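Local coordinates for iron-regulated ABC transporter siderophore-binding protein SirA (Staphylococcus aureus subsp. aureus, PDB 3MWF) that binds the iron complex of the siderophore staphyloferrin B and probably hands it to an ABC transporter for uptake, at residues I8-G13 and P106-D111; P21-T26 and K41-V46; V34-G39 and G276-L281. All blocks are in the same frame, centred on the assembly; numbering follows the deposited sequence. Where two conformers were deposited one is given.

Contact 1 of 3, residues I8-G13 and P106-D111; sequences IKHAMG and PTVSTD
The turn of the N-terminal beta hairpin, formed by strands 6-10 and 13-17, sits on strand 107-110, with the His10 ring lying over Val108 CA. That atom stands 3.9 Å from the centroid of the His10 ring and only 4° off its normal, a CH-pi contact. Gly13 O lies over the opposite face, so the imidazole is sandwiched between the edge strand and its own type I turn, His10 to Gly13. CG of His10 is wedged between the backbone N and the carbonyl carbon (chi1 55°), which folds the ring back under the turn. There ND1 accepts the N-H of Met12 at 3.2 Å, from well out of the ring plane, and NE2 is bonded to Thr15 of the returning strand. Strand 107-110 is one of the two edge strands of the six-stranded N-terminal sheet, and residues 8-10 run at 40° to residues 107-110. A backbone bond joins the two segments, Ala11 N to Ser109 O at 2.8 Å. Ala11 CB also lies against Asp111 OD1, 3.2 Å away, and toward the other end Ile8 CG2 meets Val108 CG1 at 4.1 Å.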
loop_
_atom_site.group_PDB
_atom_site.type_symbol
_atom_site.label_atom_id
_atom_site.label_comp_id
_atom_site.label_asym_id
_atom_site.label_seq_id
_atom_site.Cartn_x
_atom_site.Cartn_y
_atom_site.Cartn_z
ATOM N N ILE A 8 22.686 3.366 9.225
ATOM C CA ILE A 8 21.497 3.792 8.506
ATOM C C ILE A 8 20.672 4.805 9.296
ATOM O O ILE A 8 20.321 4.550 10.444
ATOM C CB ILE A 8 20.618 2.569 8.175
ATOM C CG1 ILE A 8 21.340 1.682 7.154
ATOM C CG2 ILE A 8 19.236 3.016 7.668
ATOM C CD1 ILE A 8 20.668 0.398 6.902
ATOM N N LYS A 9 20.378 5.947 8.671
ATOM C CA LYS A 9 19.456 6.943 9.217
ATOM C C LYS A 9 18.026 6.603 8.774
ATOM O O LYS A 9 17.776 6.463 7.581
ATOM C CB LYS A 9 19.804 8.331 8.674
ATOM C CG LYS A 9 20.896 9.066 9.433
ATOM C CD LYS A 9 21.430 10.239 8.602
ATOM C CE LYS A 9 22.276 11.216 9.415
ATOM N NZ LYS A 9 23.469 10.576 10.032
ATOM N N HIS A 10 17.093 6.462 9.711
ATOM C CA HIS A 10 15.741 6.057 9.327
ATOM C C HIS A 10 14.737 6.796 10.191
ATOM O O HIS A 10 15.114 7.727 10.928
ATOM C CB HIS A 10 15.599 4.523 9.431
ATOM C CG HIS A 10 15.956 3.988 10.776
ATOM N ND1 HIS A 10 15.062 3.960 11.823
ATOM C CD2 HIS A 10 17.123 3.498 11.259
ATOM C CE1 HIS A 10 15.662 3.469 12.897
ATOM N NE2 HIS A 10 16.914 3.185 12.580
ATOM N N ALA A 11 13.462 6.411 10.108
ATOM C CA ALA A 11 12.413 7.188 10.759
ATOM C C ALA A 11 12.484 7.225 12.280
ATOM O O ALA A 11 11.932 8.129 12.895
ATOM C CB ALA A 11 11.000 6.707 10.286
ATOM N N MET A 12 13.163 6.250 12.884
ATOM C CA MET A 12 13.206 6.175 14.327
ATOM C C MET A 12 14.592 6.420 14.908
ATOM O O MET A 12 14.809 6.203 16.099
ATOM C CB MET A 12 12.666 4.832 14.809
ATOM C CG MET A 12 11.165 4.715 14.747
ATOM S SD MET A 12 10.364 5.883 15.868
ATOM C CE MET A 12 10.850 5.268 17.505
ATOM N N GLY A 13 15.516 6.883 14.085
ATOM C CA GLY A 13 16.855 7.201 14.586
ATOM C C GLY A 13 17.930 6.621 13.705
ATOM O O GLY A 13 17.750 6.503 12.495
ATOM N N PRO A 106 19.350 -5.199 15.093
ATOM C CA PRO A 106 19.329 -3.901 14.423
ATOM C C PRO A 106 17.990 -3.754 13.714
ATOM O O PRO A 106 17.562 -4.673 12.995
ATOM C CB PRO A 106 20.455 -4.019 13.394
ATOM C CG PRO A 106 21.418 -4.988 14.017
ATOM C CD PRO A 106 20.516 -6.001 14.677
ATOM N N THR A 107 17.334 -2.628 13.963
ATOM C CA THR A 107 15.977 -2.414 13.482
ATOM C C THR A 107 15.964 -1.107 12.691
ATOM O O THR A 107 16.436 -0.063 13.175
ATOM C CB THR A 107 14.985 -2.301 14.651
ATOM O OG1 THR A 107 14.951 -3.528 15.372
ATOM C CG2 THR A 107 13.556 -1.989 14.132
ATOM N N VAL A 108 15.445 -1.172 11.470
ATOM C CA VAL A 108 15.295 0.042 10.654
ATOM C C VAL A 108 13.810 0.272 10.418
ATOM O O VAL A 108 13.020 -0.676 10.410
ATOM C CB VAL A 108 16.086 -0.047 9.331
ATOM C CG1 VAL A 108 17.578 -0.210 9.647
ATOM C CG2 VAL A 108 15.605 -1.245 8.463
ATOM N N SER A 109 13.407 1.538 10.282
ATOM C CA SER A 109 11.967 1.894 10.256
ATOM C C SER A 109 11.643 2.974 9.215
ATOM O O SER A 109 12.322 4.004 9.167
ATOM C CB SER A 109 11.553 2.406 11.642
ATOM O OG SER A 109 10.153 2.669 11.731
ATOM N N THR A 110 10.611 2.754 8.392
ATOM C CA THR A 110 10.059 3.824 7.557
ATOM C C THR A 110 8.978 4.507 8.373
ATOM O O THR A 110 8.539 4.001 9.399
ATOM C CB THR A 110 9.369 3.258 6.323
ATOM O OG1 THR A 110 8.519 2.178 6.756
ATOM C CG2 THR A 110 10.393 2.721 5.302
ATOM N N ASP A 111 8.526 5.667 7.916
ATOM C CA ASP A 111 7.462 6.384 8.615
ATOM C C ASP A 111 6.148 5.581 8.578
ATOM O O ASP A 111 5.452 5.438 9.593
ATOM C CB ASP A 111 7.208 7.711 7.919
ATOM C CG ASP A 111 8.180 8.806 8.328
ATOM O OD1 ASP A 111 8.727 8.780 9.455
ATOM O OD2 ASP A 111 8.333 9.756 7.522
#

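Contact 2 of 3, residues P21-T26 and K41-V46; sequences PKRVVT and KPVGAV
One water clasps the start of the two segments: it accepts the N-H of Val24 and donates to Lys22 O and Lys41 O, each of these three atoms lying 2.8 Å from the water oxygen. It thus bridges the chains just before they pair directly. Beyond it, Val43 N donates to Val24 O at 2.9 Å, somewhat bent, with 132° at the hydrogen. Pairing then becomes regular. Thr26 N reaches Gly44 O at 3.0 Å, and Thr26 O takes the N-H of Val46 at 3.1 Å. Gly44 O also receives the CA-H of Val25, and Thr26 O that of Ala45, so each carbonyl faces an N-H and a CA-H together.

Val43 has the largest share of the buried surface. Its CG1, anti to the carbonyl carbon (chi1 -59°), rests against Arg23 CA and CB and stands 3.9 Å above the plane of the Arg23 guanidinium, over its centre. A bend at chi3 of 62° brings the flat group back across the valine, where its NE and NH2 are held by Lys83 O and Leu82 O. CG2 of Val43 meets Val25 CG2 at 4.0 Å, on the face to which Val25 points; Val25 CG2 also lies close to Gly44 N, at 4.0 Å. On the other face, Thr26 OG1 lies 3.6 Å from Ala45 CB and also touches the Pro42 ring, its hydroxyl being bonded to Thr32 of helix 29-37. That helix covers this face and links the two parallel strands, 24-26 and 44-45, as a beta-alpha-beta crossover, the unit that opens the N-terminal lobe's sheet in this periplasmic-binding-protein fold.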
loop_
_atom_site.group_PDB
_atom_site.type_symbol
_atom_site.label_atom_id
_atom_site.label_comp_id
_atom_site.label_asym_id
_atom_site.label_seq_id
_atom_site.Cartn_x
_atom_site.Cartn_y
_atom_site.Cartn_z
ATOM N N PRO A 21 22.967 -8.623 6.380
ATOM C CA PRO A 21 21.961 -9.396 7.105
ATOM C C PRO A 21 21.402 -10.526 6.251
ATOM O O PRO A 21 21.154 -10.323 5.065
ATOM C CB PRO A 21 20.861 -8.356 7.395
ATOM C CG PRO A 21 21.564 -7.071 7.424
ATOM C CD PRO A 21 22.618 -7.192 6.336
ATOM N N LYS A 22 21.224 -11.702 6.846
ATOM C CA LYS A 22 20.667 -12.852 6.123
ATOM C C LYS A 22 19.384 -13.388 6.754
ATOM O O LYS A 22 18.696 -14.231 6.165
ATOM C CB LYS A 22 21.704 -13.980 6.019
ATOM C CG LYS A 22 22.578 -13.905 4.773
ATOM C CD LYS A 22 24.002 -13.427 5.073
ATOM C CE LYS A 22 24.869 -13.445 3.797
ATOM N NZ LYS A 22 24.242 -12.693 2.647
ATOM N N ARG A 23 19.067 -12.921 7.958
ATOM C CA ARG A 23 17.874 -13.357 8.668
ATOM C C ARG A 23 17.026 -12.132 8.997
ATOM O O ARG A 23 17.200 -11.522 10.054
ATOM C CB ARG A 23 18.243 -14.098 9.958
ATOM C CG ARG A 23 19.081 -15.351 9.733
ATOM C CD ARG A 23 19.363 -16.063 11.056
ATOM N NE ARG A 23 18.140 -16.525 11.708
ATOM C CZ ARG A 23 17.452 -17.608 11.338
ATOM N NH1 ARG A 23 17.881 -18.362 10.326
ATOM N NH2 ARG A 23 16.341 -17.941 11.984
ATOM N N VAL A 24 16.140 -11.751 8.082
ATOM C CA VAL A 24 15.363 -10.522 8.249
ATOM C C VAL A 24 13.919 -10.822 8.646
ATOM O O VAL A 24 13.322 -11.790 8.157
ATOM C CB VAL A 24 15.429 -9.627 6.981
ATOM C CG1 VAL A 24 14.744 -10.298 5.807
ATOM C CG2 VAL A 24 14.813 -8.246 7.244
ATOM N N VAL A 25 13.386 -10.014 9.564
ATOM C CA VAL A 25 12.004 -10.102 10.012
ATOM C C VAL A 25 11.322 -8.833 9.525
ATOM O O VAL A 25 11.798 -7.737 9.797
ATOM C CB VAL A 25 11.898 -10.245 11.541
ATOM C CG1 VAL A 25 10.453 -10.044 12.016
ATOM C CG2 VAL A 25 12.426 -11.629 11.970
ATOM N N THR A 26 10.206 -8.995 8.818
ATOM C CA THR A 26 9.471 -7.867 8.235
ATOM C C THR A 26 8.167 -7.670 8.964
ATOM O O THR A 26 7.352 -8.597 9.061
ATOM C CB THR A 26 9.252 -8.079 6.716
ATOM O OG1 THR A 26 8.773 -9.418 6.480
ATOM C CG2 THR A 26 10.541 -7.857 5.966
ATOM N N LYS A 41 14.317 -13.953 1.306
ATOM C CA LYS A 41 13.158 -14.529 1.997
ATOM C C LYS A 41 13.249 -14.280 3.507
ATOM O O LYS A 41 14.172 -14.774 4.156
ATOM C CB LYS A 41 13.037 -16.040 1.731
ATOM C CG LYS A 41 12.931 -16.442 0.255
ATOM C CD LYS A 41 14.287 -16.891 -0.302
ATOM C CE LYS A 41 14.149 -17.588 -1.652
ATOM N NZ LYS A 41 13.262 -18.795 -1.552
ATOM N N PRO A 42 12.292 -13.516 4.074
ATOM C CA PRO A 42 12.321 -13.236 5.503
ATOM C C PRO A 42 12.250 -14.517 6.341
ATOM O O PRO A 42 11.564 -15.466 5.966
ATOM C CB PRO A 42 11.064 -12.371 5.733
ATOM C CG PRO A 42 10.759 -11.781 4.408
ATOM C CD PRO A 42 11.132 -12.878 3.418
ATOM N N VAL A 43 12.976 -14.548 7.452
ATOM C CA VAL A 43 12.840 -15.662 8.380
ATOM C C VAL A 43 11.552 -15.559 9.191
ATOM O O VAL A 43 11.038 -16.563 9.706
ATOM C CB VAL A 43 14.098 -15.870 9.263
ATOM C CG1 VAL A 43 15.306 -16.141 8.347
ATOM C CG2 VAL A 43 14.342 -14.675 10.207
ATOM N N GLY A 44 11.035 -14.327 9.293
ATOM C CA GLY A 44 9.804 -14.045 10.022
ATOM C C GLY A 44 9.062 -12.887 9.367
ATOM O O GLY A 44 9.676 -11.996 8.814
ATOM N N ALA A 45 7.739 -12.925 9.438
ATOM C CA ALA A 45 6.887 -11.865 8.852
ATOM C C ALA A 45 5.622 -11.736 9.640
ATOM O O ALA A 45 5.130 -12.704 10.218
ATOM C CB ALA A 45 6.561 -12.161 7.402
ATOM N N VAL A 46 5.043 -10.534 9.653
ATOM C CA VAL A 46 3.704 -10.415 10.196
ATOM C C VAL A 46 2.698 -11.143 9.274
ATOM O O VAL A 46 2.941 -11.313 8.079
ATOM C CB VAL A 46 3.279 -8.938 10.412
ATOM C CG1 VAL A 46 4.064 -8.331 11.642
ATOM C CG2 VAL A 46 3.434 -8.095 9.116
HETATM O O HOH W 1 16.001 -13.537 5.909
#

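Contact 3 of 3, residues V34-G39 and G276-L281; sequences VAVSLG and GYKSSL
Ser37, Tyr277 and Lys278 account for most of the surface shared by two helices, the end of helix 29-37 and the first turn of helix 277-290. The first belongs to the beta-alpha-beta unit of the N-terminal lobe; the second is the last helix of the chain. Ser37 projects between the two side chains opposite it. Its OG, beside the backbone N (chi1 -68°), is bonded back to Asp33 O one turn earlier; toward the other helix it meets carbon atoms, 3.5 Å to Lys278 CG and 3.7 Å to Tyr277 CD2, the latter approached obliquely.

Tyr277 has CG anti to its backbone N (chi1 179°), which carries the ring past Ser37 toward helix 130-155, where its OH is bonded to Leu136 O and Lys139 NZ. Its CB stays behind at the interface and packs on Val34 CG2 at 4.2 Å. Asp33, just ahead of Val34, places OD1 at the start of the second helix, accepting the N-H of Lys278 and, weakly, that of Tyr277. The aliphatic part of Lys278 runs alongside the serine, extended through chi2 and chi3. Its chain then turns at chi4 (-77°), and CE, which also lies 3.7 Å from Ser37 OG, meets Val36 CG1 at 4.1 Å, the two side chains crossing at about a right angle.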
loop_
_atom_site.group_PDB
_atom_site.type_symbol
_atom_site.label_atom_id
_atom_site.label_comp_id
_atom_site.label_asym_id
_atom_site.label_seq_id
_atom_site.Cartn_x
_atom_site.Cartn_y
_atom_site.Cartn_z
ATOM N N VAL A 34 8.748 -6.377 -0.305
ATOM C CA VAL A 34 10.004 -5.798 -0.789
ATOM C C VAL A 34 11.175 -6.766 -0.541
ATOM O O VAL A 34 12.044 -6.918 -1.407
ATOM C CB VAL A 34 10.225 -4.399 -0.172
ATOM C CG1 VAL A 34 11.684 -3.896 -0.371
ATOM C CG2 VAL A 34 9.249 -3.405 -0.790
ATOM N N ALA A 35 11.172 -7.438 0.613
ATOM C CA ALA A 35 12.257 -8.396 0.912
ATOM C C ALA A 35 12.280 -9.475 -0.175
ATOM O O ALA A 35 13.330 -9.782 -0.769
ATOM C CB ALA A 35 12.031 -9.027 2.276
ATOM N N VAL A 36 11.113 -10.049 -0.447
ATOM C CA VAL A 36 11.004 -11.055 -1.511
ATOM C C VAL A 36 11.463 -10.509 -2.876
ATOM O O VAL A 36 12.222 -11.168 -3.618
ATOM C CB VAL A 36 9.565 -11.631 -1.544
ATOM C CG1 VAL A 36 9.294 -12.446 -2.827
ATOM C CG2 VAL A 36 9.274 -12.473 -0.288
ATOM N N SER A 37 11.041 -9.287 -3.192
ATOM C CA SER A 37 11.395 -8.624 -4.449
ATOM C C SER A 37 12.907 -8.409 -4.606
ATOM O O SER A 37 13.448 -8.406 -5.739
ATOM C CB SER A 37 10.660 -7.282 -4.521
ATOM O OG SER A 37 9.256 -7.492 -4.654
ATOM N N LEU A 38 13.577 -8.222 -3.472
ATOM C CA LEU A 38 15.028 -8.019 -3.432
ATOM C C LEU A 38 15.808 -9.345 -3.333
ATOM O O LEU A 38 17.044 -9.333 -3.227
ATOM C CB LEU A 38 15.399 -7.090 -2.275
ATOM C CG LEU A 38 14.972 -5.623 -2.423
ATOM C CD1 LEU A 38 15.177 -4.894 -1.128
ATOM C CD2 LEU A 38 15.745 -4.923 -3.538
ATOM N N GLY A 39 15.086 -10.463 -3.354
ATOM C CA GLY A 39 15.685 -11.812 -3.346
ATOM C C GLY A 39 16.048 -12.331 -1.964
ATOM O O GLY A 39 16.862 -13.263 -1.840
ATOM N N GLY A 276 3.157 -3.206 -1.295
ATOM C CA GLY A 276 4.552 -3.463 -1.631
ATOM C C GLY A 276 4.939 -3.128 -3.046
ATOM O O GLY A 276 4.215 -2.413 -3.767
ATOM N N TYR A 277 6.091 -3.681 -3.439
ATOM C CA TYR A 277 6.632 -3.470 -4.766
ATOM C C TYR A 277 5.860 -4.242 -5.820
ATOM O O TYR A 277 5.425 -3.669 -6.828
ATOM C CB TYR A 277 8.108 -3.861 -4.819
ATOM C CG TYR A 277 8.633 -3.659 -6.214
ATOM C CD1 TYR A 277 8.962 -2.393 -6.661
ATOM C CD2 TYR A 277 8.690 -4.733 -7.119
ATOM C CE1 TYR A 277 9.397 -2.176 -7.983
ATOM C CE2 TYR A 277 9.120 -4.525 -8.431
ATOM C CZ TYR A 277 9.464 -3.259 -8.845
ATOM O OH TYR A 277 9.899 -3.071 -10.139
ATOM N N LYS A 278 5.663 -5.537 -5.585
ATOM C CA LYS A 278 4.988 -6.369 -6.595
ATOM C C LYS A 278 3.584 -5.868 -6.955
ATOM O O LYS A 278 3.205 -5.871 -8.135
ATOM C CB LYS A 278 4.948 -7.838 -6.157
ATOM C CG LYS A 278 6.320 -8.473 -6.264
ATOM C CD LYS A 278 6.289 -9.890 -5.776
ATOM C CE LYS A 278 7.651 -10.556 -6.040
ATOM N NZ LYS A 278 7.850 -10.948 -7.488
ATOM N N SER A 279 2.811 -5.420 -5.960
ATOM C CA SER A 279 1.453 -4.943 -6.225
ATOM C C SER A 279 1.418 -3.667 -7.031
ATOM O O SER A 279 0.420 -3.391 -7.688
ATOM C CB SER A 279 0.681 -4.666 -4.935
ATOM O OG SER A 279 0.399 -5.856 -4.255
ATOM N N SER A 280 2.475 -2.867 -6.933
ATOM C CA SER A 280 2.502 -1.576 -7.674
ATOM C C SER A 280 2.404 -1.852 -9.177
ATOM O O SER A 280 1.577 -1.243 -9.882
ATOM C CB SER A 280 3.727 -0.698 -7.316
ATOM O OG SER A 280 4.953 -1.158 -7.873
ATOM N N LEU A 281 3.194 -2.826 -9.638
ATOM C CA LEU A 281 3.178 -3.205 -11.046
ATOM C C LEU A 281 1.832 -3.816 -11.415
ATOM O O LEU A 281 1.256 -3.512 -12.476
ATOM C CB LEU A 281 4.336 -4.183 -11.330
ATOM C CG LEU A 281 5.724 -3.674 -10.911
ATOM C CD1 LEU A 281 6.784 -4.737 -11.247
ATOM C CD2 LEU A 281 6.088 -2.347 -11.601
#

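Contacts 1 and 2 both reach the six-stranded sheet, at its edge strand 107-110 and at the inner pair 24-26 and 44-45; their centres are 16 Å apart and they do not touch. Contact 3 does touch contact 2, because helix 29-37 joins that inner pair: Ala35 CB packs on Pro42 CG at 3.7 Å and on Thr26 CG2. Contacts 1 and 3 have centres 19 Å apart. All three stand back from bound staphyloferrin B, with Asp111, Val46 and Val34 bringing their side chains to about 9, 10 and 13 Å of it. Asp111 directly precedes the pocket residues Thr112, Val113 and Phe114, and segment 276-281 of contact 3 comes shortly after pocket residues Asn272 and Leu273.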